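Metallocarboxypeptidase (Trypanosoma cruzi, PDB 3DWC) probably releases single amino acids, other than proline, from the C-terminal ends of peptides as a cobalt-bound metallopeptidase of the M32 family. Local coordinates at residues B[388-391]-B[392-396]; B[167-170]-B[171-175]. All blocks are in the same frame, centred on the assembly; numbering follows the deposited sequence.

Contact 1 (B[388-391]-B[392-396]); sequences EKMK and SYLGL
Lys389 and Tyr393, one helical turn apart, run side by side and point the same way. The lysine's CB and CG pass beside the ring's CE2 corner, CB 4.0 Å from Tyr393 CE2, and a bend at the last torsion (chi4 -54°) turns the ammonium group so that NZ comes 3.7 Å from Tyr393 OH. Both polar ends are directed to one carboxylate, that of Glu367 on helix 358-374: lysine gives a salt bridge and tyrosine a hydrogen bond to a shared acceptor, Glu367 OE2, consistent with the two chains running together. Tyrosine suits the place because its ring can be buried against that helix while its hydroxyl still reaches the acid.

Met390 and Leu394 cross at a slant on another side of the helix. Two successive bends fold the methionine back on itself, and its methyl CE packs closely on Leu394 CD1 at 3.5 Å. The flexible thioether thus fills a buried site beside the branched leucine.

Beyond Leu394 the chain leaves helical geometry at Gly395. Met390 O accepts from Leu394 N at 2.9 Å and, weakly, from Leu396 N at 3.3 Å, two residues further round than the helical pattern, while Lys391 O takes a weak bond from Gly395 N. Glycine readily adopts the positive phi of 69° required here. Such a left-handed glycine is characteristic of C-terminal helix capping, here at the end of helix 382-394.

Contact 2 (B[167-170]-B[171-175]); sequences TLQR and LDEIF
Charge joins Arg170 to Glu173 at the surface of the helix. Arg170 NH2 gives Glu173 OE1 a nearly straight hydrogen bond of 3.0 Å (166° at the hydrogen), part of a salt bridge. The acceptor lies in the guanidinium plane but is approached on the anti side of the carboxylate, and the two planar groups are turned 61° against each other. A bend at chi2 (60°) swings the arginine along the helix toward its partner. Its NH1 is bonded to Leu487 O, so the two terminal nitrogens bind separate acceptors. The other oxygen of Glu173, OE2, touches Gln169 CG at 3.5 Å, the glutamine and glutamate side chains running side by side. Asp172, its carboxylate turned elsewhere, forms a salt bridge with Arg370 of helix 358-374.

Apolar packing uses the same guanidinium. Ile174 CG1 sits over the centre of one face, 3.8 Å from Arg170 CZ, the two side chains crossing at about a right angle. Isoleucine offers the hydrocarbon that this flat group can rest on, and it also touches Leu425 and Met428 of helix 421-441.

Backbone bonds follow the regular i to i+4 pattern, from Leu171 N to Thr167 O at 3.0 Å through Ile174 N to Arg170 O at 2.8 Å. Ahead of them, Thr167 OG1 accepts from Arg170 N at 3.2 Å; threonine suits this place because its short side chain lets the hydroxyl oxygen reach forward to the amide of Arg170 in the first turn. This is a threonine N-cap, which begins helix 168-196.

From the N terminus, contact 2 comes first, at the start of helix 168-196, and contact 1 follows much later, at the end of helix 382-394. Each is confined to its own turns of chain and closes no long loop; they stand in series, neither nested nor crossed. Their centres lie 21 Å apart and their nearest atoms about 7 Å apart, without touching. Helix 358-374 connects them: 167-175 meets it through Tyr366 and Arg370, 388-396 through Leu360 and Glu367. Farther along helix 168-196, Arg179, Pro183 and Leu186 touch contact 1, so the helix begun in contact 2 packs against the helix ending there within this mainly helical fold.

Contact 1 (B[388-391]-B[392-396])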
ATOM      1  N   GLU B 388      -2.181 -25.417  36.700  1.00 37.63           N
ATOM      2  CA  GLU B 388      -1.539 -26.708  36.973  1.00 37.96           C
ATOM      3  C   GLU B 388      -0.291 -26.900  36.125  1.00 37.90           C
ATOM      4  O   GLU B 388       0.776 -27.282  36.609  1.00 37.82           O
ATOM      5  CB  GLU B 388      -2.497 -27.861  36.669  1.00 37.98           C
ATOM      6  CG  GLU B 388      -3.584 -28.084  37.711  1.00 37.92           C
ATOM      7  CD  GLU B 388      -4.528 -29.228  37.335  1.00 39.33           C
ATOM      8  OE1 GLU B 388      -5.245 -29.748  38.234  1.00 39.42           O
ATOM      9  OE2 GLU B 388      -4.553 -29.606  36.138  1.00 40.10           O
ATOM     10  N   LYS B 389      -0.466 -26.671  34.830  1.00 38.11           N
ATOM     11  CA  LYS B 389       0.592 -26.841  33.858  1.00 37.74           C
ATOM     12  C   LYS B 389       1.695 -25.817  34.067  1.00 37.63           C
ATOM     13  O   LYS B 389       2.866 -26.154  33.952  1.00 36.32           O
ATOM     14  CB  LYS B 389       0.010 -26.802  32.443  1.00 37.49           C
ATOM     15  CG  LYS B 389      -0.772 -28.102  32.119  1.00 38.17           C
ATOM     16  CD  LYS B 389      -1.571 -28.070  30.823  1.00 37.94           C
ATOM     17  CE  LYS B 389      -2.278 -29.409  30.552  1.00 38.22           C
ATOM     18  NZ  LYS B 389      -1.354 -30.603  30.558  1.00 39.67           N
ATOM     19  N   MET B 390       1.316 -24.590  34.424  1.00 37.72           N
ATOM     20  CA  MET B 390       2.289 -23.498  34.618  1.00 38.34           C
ATOM     21  C   MET B 390       3.210 -23.773  35.806  1.00 38.88           C
ATOM     22  O   MET B 390       4.432 -23.602  35.704  1.00 39.54           O
ATOM     23  CB  MET B 390       1.572 -22.138  34.790  1.00 38.18           C
ATOM     24  CG  MET B 390       1.124 -21.479  33.486  1.00 36.41           C
ATOM     25  SD  MET B 390       2.468 -21.029  32.316  1.00 36.15           S
ATOM     26  CE  MET B 390       3.446 -19.861  33.298  1.00 31.63           C
ATOM     27  N   LYS B 391       2.625 -24.203  36.922  1.00 39.18           N
ATOM     28  CA  LYS B 391       3.391 -24.625  38.094  1.00 39.28           C
ATOM     29  C   LYS B 391       4.265 -25.811  37.752  1.00 38.67           C
ATOM     30  O   LYS B 391       5.409 -25.887  38.160  1.00 37.65           O
ATOM     31  CB  LYS B 391       2.466 -25.039  39.253  1.00 39.77           C
ATOM     32  CG  LYS B 391       1.676 -23.901  39.899  1.00 41.16           C
ATOM     33  CD  LYS B 391       0.404 -24.387  40.622  1.00 41.11           C
ATOM     34  CE  LYS B 391       0.701 -25.200  41.883  1.00 43.61           C
ATOM     35  NZ  LYS B 391      -0.538 -25.651  42.632  1.00 42.91           N
ATOM     36  N   SER B 392       3.712 -26.749  37.000  1.00 38.55           N
ATOM     37  CA  SER B 392       4.408 -27.997  36.738  1.00 38.66           C
ATOM     38  C   SER B 392       5.600 -27.830  35.800  1.00 38.45           C
ATOM     39  O   SER B 392       6.677 -28.403  36.024  1.00 38.47           O
ATOM     40  CB  SER B 392       3.432 -29.000  36.140  1.00 38.90           C
ATOM     41  OG  SER B 392       4.064 -30.245  36.022  1.00 40.54           O
ATOM     42  N   TYR B 393       5.386 -27.084  34.723  1.00 37.79           N
ATOM     43  CA  TYR B 393       6.390 -26.926  33.688  1.00 37.67           C
ATOM     44  C   TYR B 393       7.369 -25.801  33.973  1.00 37.68           C
ATOM     45  O   TYR B 393       8.565 -25.976  33.788  1.00 37.65           O
ATOM     46  CB  TYR B 393       5.711 -26.699  32.333  1.00 36.78           C
ATOM     47  CG  TYR B 393       4.808 -27.843  31.886  1.00 35.45           C
ATOM     48  CD1 TYR B 393       5.034 -29.147  32.300  1.00 35.64           C
ATOM     49  CD2 TYR B 393       3.765 -27.622  31.008  1.00 34.95           C
ATOM     50  CE1 TYR B 393       4.209 -30.196  31.874  1.00 37.03           C
ATOM     51  CE2 TYR B 393       2.939 -28.678  30.564  1.00 36.02           C
ATOM     52  CZ  TYR B 393       3.174 -29.957  31.011  1.00 35.49           C
ATOM     53  OH  TYR B 393       2.363 -31.005  30.592  1.00 35.34           O
ATOM     54  N   LEU B 394       6.856 -24.663  34.446  1.00 38.81           N
ATOM     55  CA  LEU B 394       7.658 -23.436  34.634  1.00 39.01           C
ATOM     56  C   LEU B 394       7.840 -23.006  36.097  1.00 39.42           C
ATOM     57  O   LEU B 394       8.508 -22.007  36.361  1.00 40.32           O
ATOM     58  CB  LEU B 394       7.010 -22.290  33.864  1.00 38.73           C
ATOM     59  CG  LEU B 394       7.086 -22.401  32.340  1.00 39.27           C
ATOM     60  CD1 LEU B 394       5.915 -21.716  31.677  1.00 39.49           C
ATOM     61  CD2 LEU B 394       8.398 -21.823  31.813  1.00 39.27           C
ATOM     62  N   GLY B 395       7.239 -23.730  37.038  1.00 39.60           N
ATOM     63  CA  GLY B 395       7.348 -23.402  38.462  1.00 39.73           C
ATOM     64  C   GLY B 395       6.641 -22.118  38.891  1.00 40.22           C
ATOM     65  O   GLY B 395       6.963 -21.557  39.938  1.00 39.86           O
ATOM     66  N   LEU B 396       5.662 -21.671  38.109  1.00 40.28           N
ATOM     67  CA  LEU B 396       4.949 -20.436  38.411  1.00 40.91           C
ATOM     68  C   LEU B 396       3.446 -20.631  38.472  1.00 41.13           C
ATOM     69  O   LEU B 396       2.892 -21.405  37.700  1.00 40.34           O
ATOM     70  CB  LEU B 396       5.268 -19.391  37.351  1.00 41.05           C
ATOM     71  CG  LEU B 396       6.735 -18.974  37.241  1.00 41.42           C
ATOM     72  CD1 LEU B 396       6.859 -17.987  36.103  1.00 40.02           C
ATOM     73  CD2 LEU B 396       7.254 -18.376  38.570  1.00 41.65           C
TER

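Contact 2 (B[167-170]-B[171-175])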
ATOM      1  N   THR B 167      -0.059 -35.498  11.909  1.00 37.71           N
ATOM      2  CA  THR B 167      -1.086 -36.263  12.616  1.00 37.39           C
ATOM      3  C   THR B 167      -1.020 -36.005  14.121  1.00 37.19           C
ATOM      4  O   THR B 167       0.046 -35.646  14.649  1.00 34.33           O
ATOM      5  CB  THR B 167      -0.900 -37.743  12.389  1.00 37.15           C
ATOM      6  OG1 THR B 167       0.319 -38.158  13.002  1.00 37.55           O
ATOM      7  CG2 THR B 167      -0.856 -38.061  10.905  1.00 37.32           C
ATOM      8  N   LEU B 168      -2.162 -36.191  14.805  1.00 37.15           N
ATOM      9  CA  LEU B 168      -2.197 -36.108  16.279  1.00 37.66           C
ATOM     10  C   LEU B 168      -1.337 -37.167  16.980  1.00 36.87           C
ATOM     11  O   LEU B 168      -0.835 -36.951  18.079  1.00 35.99           O
ATOM     12  CB  LEU B 168      -3.615 -36.233  16.817  1.00 37.92           C
ATOM     13  CG  LEU B 168      -4.227 -34.940  17.339  1.00 40.50           C
ATOM     14  CD1 LEU B 168      -4.129 -33.789  16.317  1.00 41.91           C
ATOM     15  CD2 LEU B 168      -5.681 -35.215  17.726  1.00 38.93           C
ATOM     16  N   GLN B 169      -1.207 -38.325  16.364  1.00 36.90           N
ATOM     17  CA  GLN B 169      -0.358 -39.358  16.921  1.00 36.99           C
ATOM     18  C   GLN B 169       1.082 -38.862  17.010  1.00 36.60           C
ATOM     19  O   GLN B 169       1.730 -39.000  18.067  1.00 36.15           O
ATOM     20  CB  GLN B 169      -0.420 -40.606  16.070  1.00 37.04           C
ATOM     21  CG  GLN B 169       0.605 -41.664  16.464  1.00 38.04           C
ATOM     22  CD  GLN B 169       0.379 -42.955  15.714  1.00 40.58           C
ATOM     23  OE1 GLN B 169      -0.642 -43.629  15.901  1.00 44.37           O
ATOM     24  NE2 GLN B 169       1.335 -43.306  14.835  1.00 45.83           N
ATOM     25  N   ARG B 170       1.585 -38.305  15.899  1.00 35.92           N
ATOM     26  CA  ARG B 170       2.954 -37.781  15.849  1.00 36.02           C
ATOM     27  C   ARG B 170       3.118 -36.574  16.754  1.00 35.79           C
ATOM     28  O   ARG B 170       4.095 -36.492  17.498  1.00 35.29           O
ATOM     29  CB  ARG B 170       3.375 -37.457  14.409  1.00 36.39           C
ATOM     30  CG  ARG B 170       4.861 -37.134  14.226  1.00 37.00           C
ATOM     31  CD  ARG B 170       5.787 -38.292  14.639  1.00 41.40           C
ATOM     32  NE  ARG B 170       7.154 -37.801  14.793  1.00 40.92           N
ATOM     33  CZ  ARG B 170       8.011 -38.160  15.745  1.00 43.05           C
ATOM     34  NH1 ARG B 170       9.208 -37.596  15.763  1.00 44.27           N
ATOM     35  NH2 ARG B 170       7.699 -39.051  16.678  1.00 44.26           N
ATOM     36  N   LEU B 171       2.153 -35.651  16.724  1.00 35.51           N
ATOM     37  CA  LEU B 171       2.168 -34.488  17.627  1.00 35.36           C
ATOM     38  C   LEU B 171       2.222 -34.883  19.118  1.00 34.68           C
ATOM     39  O   LEU B 171       2.983 -34.305  19.891  1.00 34.72           O
ATOM     40  CB  LEU B 171       0.939 -33.596  17.418  1.00 34.99           C
ATOM     41  CG  LEU B 171       0.999 -32.325  16.589  1.00 36.35           C
ATOM     42  CD1 LEU B 171      -0.278 -31.470  16.838  1.00 35.18           C
ATOM     43  CD2 LEU B 171       2.268 -31.534  16.877  1.00 34.42           C
ATOM     44  N   ASP B 172       1.379 -35.817  19.532  1.00 34.11           N
ATOM     45  CA  ASP B 172       1.440 -36.358  20.893  1.00 34.00           C
ATOM     46  C   ASP B 172       2.786 -37.010  21.231  1.00 33.15           C
ATOM     47  O   ASP B 172       3.234 -36.915  22.369  1.00 33.14           O
ATOM     48  CB  ASP B 172       0.335 -37.409  21.136  1.00 34.74           C
ATOM     49  CG  ASP B 172      -1.039 -36.784  21.380  1.00 37.22           C
ATOM     50  OD1 ASP B 172      -2.032 -37.544  21.394  1.00 40.45           O
ATOM     51  OD2 ASP B 172      -1.132 -35.540  21.536  1.00 39.32           O
ATOM     52  N   GLU B 173       3.399 -37.705  20.276  1.00 32.49           N
ATOM     53  CA  GLU B 173       4.751 -38.278  20.479  1.00 32.44           C
ATOM     54  C   GLU B 173       5.823 -37.204  20.608  1.00 31.62           C
ATOM     55  O   GLU B 173       6.747 -37.333  21.401  1.00 31.47           O
ATOM     56  CB  GLU B 173       5.138 -39.190  19.334  1.00 32.25           C
ATOM     57  CG  GLU B 173       4.353 -40.515  19.243  1.00 34.61           C
ATOM     58  CD  GLU B 173       4.477 -41.171  17.859  1.00 35.32           C
ATOM     59  OE1 GLU B 173       5.218 -40.618  17.004  1.00 38.99           O
ATOM     60  OE2 GLU B 173       3.819 -42.213  17.613  1.00 40.65           O
ATOM     61  N   ILE B 174       5.718 -36.155  19.805  1.00 30.72           N
ATOM     62  CA  ILE B 174       6.701 -35.061  19.837  1.00 30.51           C
ATOM     63  C   ILE B 174       6.622 -34.315  21.174  1.00 29.72           C
ATOM     64  O   ILE B 174       7.646 -34.104  21.809  1.00 30.31           O
ATOM     65  CB  ILE B 174       6.564 -34.107  18.640  1.00 29.71           C
ATOM     66  CG1 ILE B 174       7.005 -34.814  17.347  1.00 30.77           C
ATOM     67  CG2 ILE B 174       7.374 -32.819  18.859  1.00 29.18           C
ATOM     68  CD1 ILE B 174       6.621 -34.038  16.079  1.00 30.66           C
ATOM     69  N   PHE B 175       5.425 -33.954  21.610  1.00 29.96           N
ATOM     70  CA  PHE B 175       5.265 -33.190  22.839  1.00 30.13           C
ATOM     71  C   PHE B 175       5.461 -34.021  24.100  1.00 30.73           C
ATOM     72  O   PHE B 175       5.959 -33.527  25.099  1.00 31.75           O
ATOM     73  CB  PHE B 175       3.941 -32.442  22.836  1.00 30.72           C
ATOM     74  CG  PHE B 175       3.969 -31.165  22.017  1.00 29.84           C
ATOM     75  CD1 PHE B 175       4.724 -30.086  22.429  1.00 31.45           C
ATOM     76  CD2 PHE B 175       3.289 -31.076  20.810  1.00 30.16           C
ATOM     77  CE1 PHE B 175       4.795 -28.908  21.630  1.00 32.37           C
ATOM     78  CE2 PHE B 175       3.325 -29.921  20.035  1.00 31.45           C
ATOM     79  CZ  PHE B 175       4.067 -28.827  20.453  1.00 31.70           C
TER